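Local coordinates for protein 1,3-alpha-isomaltosidase (Kribbella flavida DSM 17836, PDB 5X3I) that hydrolyses the alpha-1,3-glucosidic linkages of the cyclic tetrasaccharide cyclobis-(1-6)-alpha-nigerosyl to give isomaltose, as an intracellular step in starch-derived sugar breakdown, at residues 300-305 with 326-332; 317-321 with 605-611; 560-566 with 589-595. The protein carries 1 engineered substitution. All blocks are in the same frame, centred on the assembly; numbering follows the deposited sequence.

Contact 1 of 3, residues 300-305 with 326-332; sequences RLWASG and IPVGAVV
The first beta-alpha-beta unit of the TIM barrel brings Trp-302 and Ala-330 side by side, strands 302-304 and 330-332 running parallel with 27° between their axes. Ala-303 N donates to Ala-330 O at 2.8 Å, and Val-332 N donates to Ala-303 O; both bonds are nearly straight, the first at 177°. Ahead of them Leu-301 O is gripped twice, by Gly-329 N at 2.8 Å and by Ala-330 N at 3.2 Å. On the face shared by Trp-302, Ala-330 and Val-332, the methyl CB of Ala-330 sits over the indole, 4.1 Å from the centroid of its five-membered ring, a CH-pi contact. Val-332 CG2 reaches the rim of the same indole at Trp-302 CE3, 3.7 Å away. On the other face Ala-303 CB meets Val-328 CG2 at 3.8 Å, under cover of helix 311-323.

At the entry to the strands Gly-329, having no side chain, lies directly against Arg-300, whose CB is 3.6 Å from Gly-329 CA. A turn at chi3 (65°) lays one face of the guanidinium over Gly-329 CA and Val-328 O, while NE forms a salt bridge with Glu-634. Shortening Arg-300 to an alanine removes the guanidinium, which would probably bare the Val-328 carbonyl and Gly-329 CA beneath it and cost Glu-634 this charge partner. The backbone bonds thus set the register and satisfy Leu-301 O with two N-H groups, while the guanidinium packs over backbone with its charge met by Glu-634.

Contact 2 of 3, residues 317-321 with 605-611; sequences RMDTH and LRDRTPW. With SO4 (sulfate ion), chain H; SO4 (sulfate ion), chain G.
Trp-611 and three residues of helix 311-323, Arg-317, Thr-320 and His-321, carry this contact, and the indole meets each in a different way. Thr-320 approaches over a face: with CG2 anti to the backbone N, its methyl stands 3.4 Å from the centroid of the six-membered ring and 15° off the ring normal, a CH-pi contact. Over the opposite face, offset toward the rim, lies OG1 of Thr-609, the N-cap residue, whose hydroxyl bonds to His-612 N. His-321 is met by the indole's edge. The planes are 85° apart and the centroids 5.0 Å apart, an offset edge-to-face pair in which Trp-611 CH2 comes within 3.3 Å of His-321 CD2. Both imidazole nitrogens are bonded beyond the contact, to Ile-326 and Tyr-594, which fixes the ring's rotation.

Arg-317 passes the indole with its guanidinium plane nearly perpendicular to it, CD lying 4.1 Å from Trp-611 CZ2. A bend at chi2 (-66°) turns the chain toward Asp-607, which it crosses at about a right angle. Arg-317 NE donates to Asp-607 OD2 at 3.0 Å in a salt bridge, the oxygen tilted somewhat out of the guanidinium plane. A water links Arg-317 NH2 to Asp-607 OD1, and Trp-308 NE1 also donates to OD2. Farther along the loop, Arg-606 NE donates to O2 of one sulfate (chain H) at 3.2 Å, and Arg-606 NH1 to O2 of the other (chain G) at 2.6 Å, ions probably from the crystallisation liquor.

The contact therefore combines an apolar, pi-rich part with a charged one: the Asp-607 carboxylate, with direct and water-borne partners on its two oxygens, is likely to be stabilised as an anion, and the indole is held between two threonines.

Contact 3 of 3, residues 560-566 with 589-595; sequences VYWGWDL and MPIMQYH
Two torsions of Gln-593 set the polar meeting: CG lies anti to the backbone N (chi1 -179°), and a bend at chi2 (-116°) swings the amide to Asp-565, whose CG is anti to its carbonyl carbon; the side chains run side by side. They belong to the last two strands of the TIM barrel, 562-565 and the weakly bonded 591-593, parallel neighbours joined through helix 576-586. Gln-593 NE2 donates to Asp-565 OD1 at 3.0 Å and 177°, on the anti side of the carboxylate. The same NE2 bonds weakly to Trp-564 O. One water donates to both Asp-565 OD1 and Gln-593 OE1, a second link between them. Regular pairing is sparse: Leu-566 N to Gln-593 O, 3.0 Å, is the clear backbone bond. Another water accepts from Gln-593 N and lies near Ile-591 O and Trp-564 O, with too few protons for every acceptor around it.

At the beginning of the strands the extended Met-589 makes Met-aromatic contacts with two indoles. Its sulfur lies at the edge of Trp-562, alongside which the chain runs, and approaches Trp-564 obliquely. Trp-564 is the nearer, with Met-589 SD 3.4 Å from its NE1, a nitrogen whose hydrogen bond goes to Ser-586 OG.

Contact 3 holds the barrel's last two strands, contact 1 its first two, and strand 591-593 closes the ring on strand 302-304: Trp-302 N bonds to Met-592 O at 2.8 Å, Trp-302 O to Tyr-594 N at 3.1 Å. Contact 2 lies outside this wall, away from the catalytic residues; its His-321 links both others, ND1 to Ile-326 O at 3.0 Å and NE2 to Tyr-594 OH at 2.6 Å. Between side chains, Asp-565 is about 5 Å from Asp-536, the inferred proton donor; Val-332 is about 9 Å and His-595 about 8 Å from Ala-471, engineered in place of the inferred nucleophile. A glycerol about 3 Å from the His-595 side chain, probably from crystallisation liquor, may mark the pocket.

Contact 1 of 3, residues 300-305 with 326-332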
loop_
_atom_site.group_PDB
_atom_site.type_symbol
_atom_site.label_atom_id
_atom_site.label_comp_id
_atom_site.label_asym_id
_atom_site.label_seq_id
_atom_site.Cartn_x
_atom_site.Cartn_y
_atom_site.Cartn_z
ATOM N N ARG A 300 5.361 7.772 -19.240
ATOM C CA ARG A 300 6.705 8.309 -19.343
ATOM C C ARG A 300 7.433 8.188 -18.006
ATOM O O ARG A 300 6.839 7.800 -17.008
ATOM C CB ARG A 300 6.659 9.767 -19.800
ATOM C CG ARG A 300 5.922 9.967 -21.116
ATOM C CD ARG A 300 5.939 11.416 -21.532
ATOM N NE ARG A 300 7.285 11.876 -21.833
ATOM C CZ ARG A 300 7.609 13.149 -22.037
ATOM N NH1 ARG A 300 6.681 14.097 -21.936
ATOM N NH2 ARG A 300 8.859 13.477 -22.333
ATOM N N LEU A 301 8.703 8.571 -17.973
ATOM C CA LEU A 301 9.476 8.447 -16.746
ATOM C C LEU A 301 8.999 9.447 -15.698
ATOM O O LEU A 301 8.790 10.628 -16.000
ATOM C CB LEU A 301 10.965 8.642 -17.014
ATOM C CG LEU A 301 11.857 8.787 -15.772
ATOM C CD1 LEU A 301 11.841 7.507 -14.927
ATOM C CD2 LEU A 301 13.296 9.173 -16.157
ATOM N N TRP A 302 8.807 8.952 -14.481
ATOM C CA TRP A 302 8.499 9.784 -13.322
ATOM C C TRP A 302 9.758 10.053 -12.505
ATOM O O TRP A 302 10.445 9.121 -12.085
ATOM C CB TRP A 302 7.450 9.119 -12.422
ATOM C CG TRP A 302 6.091 8.968 -13.004
ATOM C CD1 TRP A 302 5.766 8.413 -14.208
ATOM C CD2 TRP A 302 4.859 9.357 -12.397
ATOM N NE1 TRP A 302 4.413 8.439 -14.386
ATOM C CE2 TRP A 302 3.828 9.010 -13.289
ATOM C CE3 TRP A 302 4.525 9.958 -11.176
ATOM C CZ2 TRP A 302 2.486 9.241 -13.004
ATOM C CZ3 TRP A 302 3.187 10.191 -10.895
ATOM C CH2 TRP A 302 2.184 9.835 -11.807
ATOM N N ALA A 303 10.048 11.326 -12.264
ATOM C CA ALA A 303 11.213 11.699 -11.479
ATOM C C ALA A 303 10.763 12.206 -10.130
ATOM O O ALA A 303 9.750 12.894 -10.031
ATOM C CB ALA A 303 12.050 12.746 -12.191
ATOM N N SER A 304 11.501 11.835 -9.091
ATOM C CA SER A 304 11.159 12.236 -7.746
ATOM C C SER A 304 12.380 12.265 -6.817
ATOM O O SER A 304 13.325 11.510 -7.007
ATOM C CB SER A 304 10.089 11.273 -7.192
ATOM O OG SER A 304 9.587 11.693 -5.949
ATOM N N GLY A 305 12.363 13.161 -5.836
ATOM C CA GLY A 305 13.087 12.910 -4.609
ATOM C C GLY A 305 12.675 13.846 -3.492
ATOM O O GLY A 305 12.450 15.046 -3.696
ATOM N N ILE A 326 17.892 13.132 -20.850
ATOM C CA ILE A 326 17.123 12.033 -20.278
ATOM C C ILE A 326 15.675 12.469 -20.160
ATOM O O ILE A 326 15.335 13.278 -19.299
ATOM C CB ILE A 326 17.638 11.621 -18.886
ATOM C CG1 ILE A 326 19.131 11.276 -18.943
ATOM C CG2 ILE A 326 16.793 10.462 -18.322
ATOM C CD1 ILE A 326 19.821 11.305 -17.580
ATOM N N PRO A 327 14.817 11.929 -21.024
ATOM C CA PRO A 327 13.423 12.376 -21.097
ATOM C C PRO A 327 12.691 12.083 -19.796
ATOM O O PRO A 327 12.888 11.016 -19.242
ATOM C CB PRO A 327 12.839 11.553 -22.246
ATOM C CG PRO A 327 13.990 10.987 -22.972
ATOM C CD PRO A 327 15.118 10.877 -22.004
ATOM N N VAL A 328 11.896 13.025 -19.313
ATOM C CA VAL A 328 11.084 12.797 -18.138
ATOM C C VAL A 328 9.678 13.330 -18.404
ATOM O O VAL A 328 9.519 14.414 -18.951
ATOM C CB VAL A 328 11.702 13.456 -16.883
ATOM C CG1 VAL A 328 12.059 14.918 -17.161
ATOM C CG2 VAL A 328 10.764 13.342 -15.712
ATOM N N GLY A 329 8.662 12.537 -18.073
ATOM C CA GLY A 329 7.285 12.941 -18.283
ATOM C C GLY A 329 6.541 13.510 -17.084
ATOM O O GLY A 329 5.533 14.177 -17.260
ATOM N N ALA A 330 7.027 13.263 -15.871
ATOM C CA ALA A 330 6.390 13.815 -14.678
ATOM C C ALA A 330 7.379 14.061 -13.544
ATOM O O ALA A 330 8.299 13.288 -13.347
ATOM C CB ALA A 330 5.288 12.899 -14.194
ATOM N N VAL A 331 7.162 15.119 -12.780
ATOM C CA VAL A 331 7.938 15.321 -11.563
ATOM C C VAL A 331 6.999 15.323 -10.367
ATOM O O VAL A 331 5.940 15.950 -10.391
ATOM C CB VAL A 331 8.772 16.626 -11.595
ATOM C CG1 VAL A 331 7.880 17.862 -11.695
ATOM C CG2 VAL A 331 9.702 16.710 -10.374
ATOM N N VAL A 332 7.384 14.573 -9.343
ATOM C CA VAL A 332 6.672 14.550 -8.087
ATOM C C VAL A 332 7.382 15.466 -7.093
ATOM O O VAL A 332 8.578 15.338 -6.889
ATOM C CB VAL A 332 6.585 13.113 -7.499
ATOM C CG1 VAL A 332 5.843 13.130 -6.201
ATOM C CG2 VAL A 332 5.921 12.135 -8.488
HETATM O O HOH W 1 4.261 14.322 -19.714
HETATM O O HOH W 2 10.237 9.110 -20.199
HETATM O O HOH W 3 9.764 14.462 -4.565
#

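Contact 2 of 3, residues 317-321 with 605-611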
loop_
_atom_site.group_PDB
_atom_site.type_symbol
_atom_site.label_atom_id
_atom_site.label_comp_id
_atom_site.label_asym_id
_atom_site.label_seq_id
_atom_site.Cartn_x
_atom_site.Cartn_y
_atom_site.Cartn_z
ATOM N N ARG A 317 17.030 20.230 -10.829
ATOM C CA ARG A 317 16.994 18.805 -11.137
ATOM C C ARG A 317 16.370 18.546 -12.519
ATOM O O ARG A 317 16.859 17.711 -13.273
ATOM C CB ARG A 317 16.223 18.032 -10.046
ATOM C CG ARG A 317 16.859 18.067 -8.637
ATOM C CD ARG A 317 18.213 17.344 -8.534
ATOM N NE ARG A 317 18.789 17.522 -7.202
ATOM C CZ ARG A 317 19.578 18.532 -6.854
ATOM N NH1 ARG A 317 19.914 19.451 -7.750
ATOM N NH2 ARG A 317 20.026 18.635 -5.612
ATOM N N MET A 318 15.299 19.261 -12.850
ATOM C CA MET A 318 14.663 19.078 -14.152
ATOM C C MET A 318 15.541 19.659 -15.273
ATOM O O MET A 318 15.594 19.112 -16.359
ATOM C CB MET A 318 13.267 19.709 -14.176
ATOM C CG MET A 318 12.239 19.028 -13.266
ATOM S SD MET A 318 12.006 17.271 -13.605
ATOM C CE MET A 318 13.080 16.525 -12.391
ATOM N N ASP A 319 16.239 20.749 -14.989
ATOM C CA ASP A 319 17.178 21.306 -15.958
ATOM C C ASP A 319 18.265 20.274 -16.254
ATOM O O ASP A 319 18.677 20.114 -17.396
ATOM C CB ASP A 319 17.805 22.617 -15.461
ATOM C CG ASP A 319 16.887 23.814 -15.640
ATOM O OD1 ASP A 319 15.788 23.658 -16.182
ATOM O OD2 ASP A 319 17.274 24.925 -15.240
ATOM N N THR A 320 18.689 19.543 -15.228
ATOM C CA THR A 320 19.725 18.541 -15.433
ATOM C C THR A 320 19.204 17.400 -16.310
ATOM O O THR A 320 19.908 16.952 -17.204
ATOM C CB THR A 320 20.280 17.997 -14.098
ATOM O OG1 THR A 320 20.914 19.065 -13.386
ATOM C CG2 THR A 320 21.312 16.909 -14.355
ATOM N N HIS A 321 17.967 16.960 -16.075
ATOM C CA HIS A 321 17.322 15.984 -16.952
ATOM C C HIS A 321 17.380 16.455 -18.401
ATOM O O HIS A 321 17.743 15.695 -19.297
ATOM C CB HIS A 321 15.856 15.757 -16.557
ATOM C CG HIS A 321 15.621 14.507 -15.763
ATOM N ND1 HIS A 321 15.449 13.272 -16.350
ATOM C CD2 HIS A 321 15.511 14.305 -14.427
ATOM C CE1 HIS A 321 15.252 12.363 -15.410
ATOM N NE2 HIS A 321 15.284 12.964 -14.236
ATOM N N LEU A 605 24.308 14.002 -1.102
ATOM C CA LEU A 605 22.912 13.723 -1.400
ATOM C C LEU A 605 22.642 12.226 -1.498
ATOM O O LEU A 605 23.521 11.446 -1.819
ATOM C CB LEU A 605 22.506 14.413 -2.702
ATOM C CG LEU A 605 22.712 15.930 -2.729
ATOM C CD1 LEU A 605 22.388 16.492 -4.096
ATOM C CD2 LEU A 605 21.868 16.599 -1.662
ATOM N N ARG A 606 21.429 11.840 -1.134
ATOM C CA ARG A 606 20.890 10.504 -1.380
ATOM C C ARG A 606 19.970 10.381 -2.619
ATOM O O ARG A 606 19.228 9.404 -2.748
ATOM C CB ARG A 606 20.238 9.972 -0.117
ATOM C CG ARG A 606 21.334 9.511 0.847
ATOM C CD ARG A 606 20.841 8.672 2.007
ATOM N NE ARG A 606 21.963 8.200 2.812
ATOM C CZ ARG A 606 21.848 7.375 3.850
ATOM N NH1 ARG A 606 20.660 6.921 4.222
ATOM N NH2 ARG A 606 22.926 7.003 4.518
ATOM N N ASP A 607 19.942 11.410 -3.465
ATOM C CA ASP A 607 19.148 11.370 -4.700
ATOM C C ASP A 607 19.364 10.079 -5.498
ATOM O O ASP A 607 20.457 9.520 -5.542
ATOM C CB ASP A 607 19.487 12.554 -5.627
ATOM C CG ASP A 607 18.903 13.878 -5.157
ATOM O OD1 ASP A 607 18.651 14.048 -3.952
ATOM O OD2 ASP A 607 18.709 14.767 -6.014
ATOM N N ARG A 608 18.276 9.581 -6.060
ATOM C CA ARG A 608 18.279 8.448 -6.976
ATOM C C ARG A 608 18.337 8.867 -8.457
ATOM O O ARG A 608 17.995 8.073 -9.332
ATOM C CB ARG A 608 17.085 7.540 -6.717
ATOM C CG ARG A 608 17.414 6.352 -5.790
ATOM C CD ARG A 608 17.937 6.788 -4.412
ATOM N NE ARG A 608 18.021 5.650 -3.495
ATOM C CZ ARG A 608 18.634 5.657 -2.314
ATOM N NH1 ARG A 608 19.241 6.748 -1.873
ATOM N NH2 ARG A 608 18.648 4.556 -1.571
ATOM N N THR A 609 18.589 10.146 -8.729
ATOM C CA THR A 609 18.788 10.579 -10.118
ATOM C C THR A 609 19.920 9.797 -10.802
ATOM O O THR A 609 20.877 9.390 -10.163
ATOM C CB THR A 609 19.096 12.090 -10.210
ATOM O OG1 THR A 609 20.346 12.377 -9.569
ATOM C CG2 THR A 609 17.976 12.904 -9.579
ATOM N N PRO A 610 19.801 9.565 -12.109
ATOM C CA PRO A 610 20.842 8.814 -12.822
ATOM C C PRO A 610 22.225 9.445 -12.666
ATOM O O PRO A 610 23.208 8.728 -12.505
ATOM C CB PRO A 610 20.386 8.871 -14.283
ATOM C CG PRO A 610 18.940 9.134 -14.226
ATOM C CD PRO A 610 18.688 9.946 -12.992
ATOM N N TRP A 611 22.297 10.771 -12.689
ATOM C CA TRP A 611 23.586 11.433 -12.618
ATOM C C TRP A 611 24.170 11.412 -11.217
ATOM O O TRP A 611 25.383 11.335 -11.063
ATOM C CB TRP A 611 23.495 12.877 -13.121
ATOM C CG TRP A 611 22.493 13.740 -12.422
ATOM C CD1 TRP A 611 22.714 14.543 -11.349
ATOM C CD2 TRP A 611 21.116 13.910 -12.773
ATOM N NE1 TRP A 611 21.560 15.199 -11.003
ATOM C CE2 TRP A 611 20.564 14.823 -11.861
ATOM C CE3 TRP A 611 20.298 13.376 -13.769
ATOM C CZ2 TRP A 611 19.231 15.209 -11.911
ATOM C CZ3 TRP A 611 18.975 13.753 -13.814
ATOM C CH2 TRP A 611 18.455 14.666 -12.895
HETATM S S SO4 H . 25.754 7.869 2.667
HETATM O O1 SO4 H . 26.193 7.098 1.510
HETATM O O2 SO4 H . 24.952 9.017 2.241
HETATM O O3 SO4 H . 24.957 6.993 3.513
HETATM O O4 SO4 H . 26.914 8.344 3.415
HETATM S S SO4 G . 21.795 4.589 7.005
HETATM O O1 SO4 G . 23.122 4.756 6.428
HETATM O O2 SO4 G . 20.863 5.557 6.443
HETATM O O3 SO4 G . 21.319 3.240 6.719
HETATM O O4 SO4 G . 21.865 4.799 8.446
HETATM O O HOH W 4 18.452 16.923 -3.840
#

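Contact 3 of 3, residues 560-566 with 589-595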
loop_
_atom_site.group_PDB
_atom_site.type_symbol
_atom_site.label_atom_id
_atom_site.label_comp_id
_atom_site.label_asym_id
_atom_site.label_seq_id
_atom_site.Cartn_x
_atom_site.Cartn_y
_atom_site.Cartn_z
ATOM N N VAL A 560 -3.892 -2.022 -12.395
ATOM C CA VAL A 560 -3.334 -1.873 -13.739
ATOM C C VAL A 560 -2.095 -0.984 -13.724
ATOM O O VAL A 560 -1.021 -1.392 -14.163
ATOM C CB VAL A 560 -4.361 -1.325 -14.732
ATOM C CG1 VAL A 560 -3.722 -1.139 -16.105
ATOM C CG2 VAL A 560 -5.540 -2.290 -14.842
ATOM N N TYR A 561 -2.255 0.252 -13.276
ATOM C CA TYR A 561 -1.133 1.148 -13.309
ATOM C C TYR A 561 -0.357 1.061 -12.004
ATOM O O TYR A 561 -0.703 1.669 -10.996
ATOM C CB TYR A 561 -1.631 2.575 -13.523
ATOM C CG TYR A 561 -2.492 2.766 -14.752
ATOM C CD1 TYR A 561 -3.870 2.565 -14.704
ATOM C CD2 TYR A 561 -1.928 3.165 -15.955
ATOM C CE1 TYR A 561 -4.644 2.744 -15.817
ATOM C CE2 TYR A 561 -2.690 3.345 -17.068
ATOM C CZ TYR A 561 -4.046 3.140 -17.003
ATOM O OH TYR A 561 -4.792 3.336 -18.124
ATOM N N TRP A 562 0.789 0.421 -12.099
ATOM C CA TRP A 562 1.582 0.075 -10.941
ATOM C C TRP A 562 3.047 0.299 -11.237
ATOM O O TRP A 562 3.519 0.039 -12.339
ATOM C CB TRP A 562 1.337 -1.381 -10.525
ATOM C CG TRP A 562 2.253 -1.859 -9.440
ATOM C CD1 TRP A 562 1.981 -1.927 -8.109
ATOM C CD2 TRP A 562 3.597 -2.310 -9.597
ATOM N NE1 TRP A 562 3.069 -2.413 -7.425
ATOM C CE2 TRP A 562 4.077 -2.651 -8.319
ATOM C CE3 TRP A 562 4.437 -2.482 -10.699
ATOM C CZ2 TRP A 562 5.358 -3.137 -8.111
ATOM C CZ3 TRP A 562 5.711 -2.969 -10.487
ATOM C CH2 TRP A 562 6.156 -3.286 -9.202
ATOM N N GLY A 563 3.766 0.736 -10.219
ATOM C CA GLY A 563 5.190 0.985 -10.306
ATOM C C GLY A 563 5.823 0.842 -8.932
ATOM O O GLY A 563 5.163 0.426 -7.981
ATOM N N TRP A 564 7.109 1.157 -8.842
ATOM C CA TRP A 564 7.873 1.035 -7.606
ATOM C C TRP A 564 9.018 2.033 -7.638
ATOM O O TRP A 564 9.325 2.559 -8.698
ATOM C CB TRP A 564 8.406 -0.393 -7.422
ATOM C CG TRP A 564 9.457 -0.813 -8.437
ATOM C CD1 TRP A 564 9.329 -0.830 -9.789
ATOM C CD2 TRP A 564 10.777 -1.298 -8.157
ATOM N NE1 TRP A 564 10.489 -1.263 -10.378
ATOM C CE2 TRP A 564 11.392 -1.568 -9.395
ATOM C CE3 TRP A 564 11.499 -1.518 -6.984
ATOM C CZ2 TRP A 564 12.697 -2.051 -9.490
ATOM C CZ3 TRP A 564 12.792 -1.998 -7.082
ATOM C CH2 TRP A 564 13.376 -2.262 -8.323
ATOM N N ASP A 565 9.658 2.290 -6.501
ATOM C CA ASP A 565 10.820 3.153 -6.547
ATOM C C ASP A 565 11.941 2.287 -7.099
ATOM O O ASP A 565 12.453 1.421 -6.395
ATOM C CB ASP A 565 11.220 3.658 -5.145
ATOM C CG ASP A 565 10.071 4.303 -4.369
ATOM O OD1 ASP A 565 9.098 4.787 -4.977
ATOM O OD2 ASP A 565 10.172 4.346 -3.126
ATOM N N LEU A 566 12.428 2.599 -8.293
ATOM C CA LEU A 566 13.332 1.651 -8.926
ATOM C C LEU A 566 14.660 1.690 -8.191
ATOM O O LEU A 566 15.173 2.753 -7.875
ATOM C CB LEU A 566 13.486 1.928 -10.425
ATOM C CG LEU A 566 14.034 3.266 -10.902
ATOM C CD1 LEU A 566 15.543 3.194 -11.043
ATOM C CD2 LEU A 566 13.367 3.623 -12.225
ATOM N N MET A 589 7.869 -1.929 -17.182
ATOM C CA MET A 589 6.788 -2.037 -16.200
ATOM C C MET A 589 5.745 -0.923 -16.417
ATOM O O MET A 589 6.022 0.028 -17.134
ATOM C CB MET A 589 7.360 -1.969 -14.795
ATOM C CG MET A 589 8.224 -3.171 -14.424
ATOM S SD MET A 589 8.884 -2.996 -12.774
ATOM C CE MET A 589 10.278 -4.102 -12.875
ATOM N N PRO A 590 4.513 -1.089 -15.884
ATOM C CA PRO A 590 3.484 -0.075 -16.141
ATOM C C PRO A 590 3.910 1.361 -15.786
ATOM O O PRO A 590 3.582 2.281 -16.513
ATOM C CB PRO A 590 2.322 -0.530 -15.255
ATOM C CG PRO A 590 2.491 -2.008 -15.157
ATOM C CD PRO A 590 3.981 -2.211 -15.088
ATOM N N ILE A 591 4.628 1.528 -14.685
ATOM C CA ILE A 591 5.052 2.841 -14.233
ATOM C C ILE A 591 6.532 2.830 -13.874
ATOM O O ILE A 591 6.969 2.101 -12.966
ATOM C CB ILE A 591 4.244 3.322 -13.007
ATOM C CG1 ILE A 591 2.738 3.309 -13.293
ATOM C CG2 ILE A 591 4.721 4.704 -12.564
ATOM C CD1 ILE A 591 2.272 4.409 -14.229
ATOM N N MET A 592 7.282 3.652 -14.594
ATOM C CA MET A 592 8.715 3.795 -14.420
ATOM C C MET A 592 8.980 5.059 -13.629
ATOM O O MET A 592 8.668 6.173 -14.087
ATOM C CB MET A 592 9.422 3.835 -15.781
ATOM C CG MET A 592 10.933 3.877 -15.682
ATOM S SD MET A 592 11.741 4.072 -17.279
ATOM C CE MET A 592 13.434 3.783 -16.781
ATOM N N GLN A 593 9.509 4.879 -12.421
ATOM C CA GLN A 593 9.688 5.980 -11.479
ATOM C C GLN A 593 10.909 5.778 -10.589
ATOM O O GLN A 593 11.137 4.671 -10.093
ATOM C CB GLN A 593 8.433 6.129 -10.602
ATOM C CG GLN A 593 8.485 7.273 -9.590
ATOM C CD GLN A 593 8.455 6.824 -8.121
ATOM O OE1 GLN A 593 7.971 7.552 -7.263
ATOM N NE2 GLN A 593 8.998 5.646 -7.833
ATOM N N TYR A 594 11.662 6.842 -10.336
ATOM C CA TYR A 594 12.682 6.792 -9.300
ATOM C C TYR A 594 12.328 7.780 -8.200
ATOM O O TYR A 594 11.593 8.736 -8.427
ATOM C CB TYR A 594 14.090 7.067 -9.854
ATOM C CG TYR A 594 14.380 8.479 -10.361
ATOM C CD1 TYR A 594 14.617 9.522 -9.481
ATOM C CD2 TYR A 594 14.487 8.742 -11.720
ATOM C CE1 TYR A 594 14.907 10.801 -9.937
ATOM C CE2 TYR A 594 14.778 10.032 -12.192
ATOM C CZ TYR A 594 14.992 11.048 -11.290
ATOM O OH TYR A 594 15.277 12.312 -11.726
ATOM N N HIS A 595 12.849 7.527 -7.004
ATOM C CA HIS A 595 12.501 8.301 -5.821
ATOM C C HIS A 595 13.585 8.158 -4.755
ATOM O O HIS A 595 14.372 7.218 -4.793
ATOM C CB HIS A 595 11.138 7.840 -5.294
ATOM C CG HIS A 595 10.643 8.612 -4.111
ATOM N ND1 HIS A 595 10.718 9.982 -4.027
ATOM C CD2 HIS A 595 10.050 8.197 -2.965
ATOM C CE1 HIS A 595 10.200 10.381 -2.880
ATOM N NE2 HIS A 595 9.785 9.317 -2.219
HETATM O O HOH W 5 9.624 2.186 -11.541
HETATM O O HOH W 6 7.243 6.816 -4.663
HETATM O O HOH W 7 14.169 4.843 -6.542
#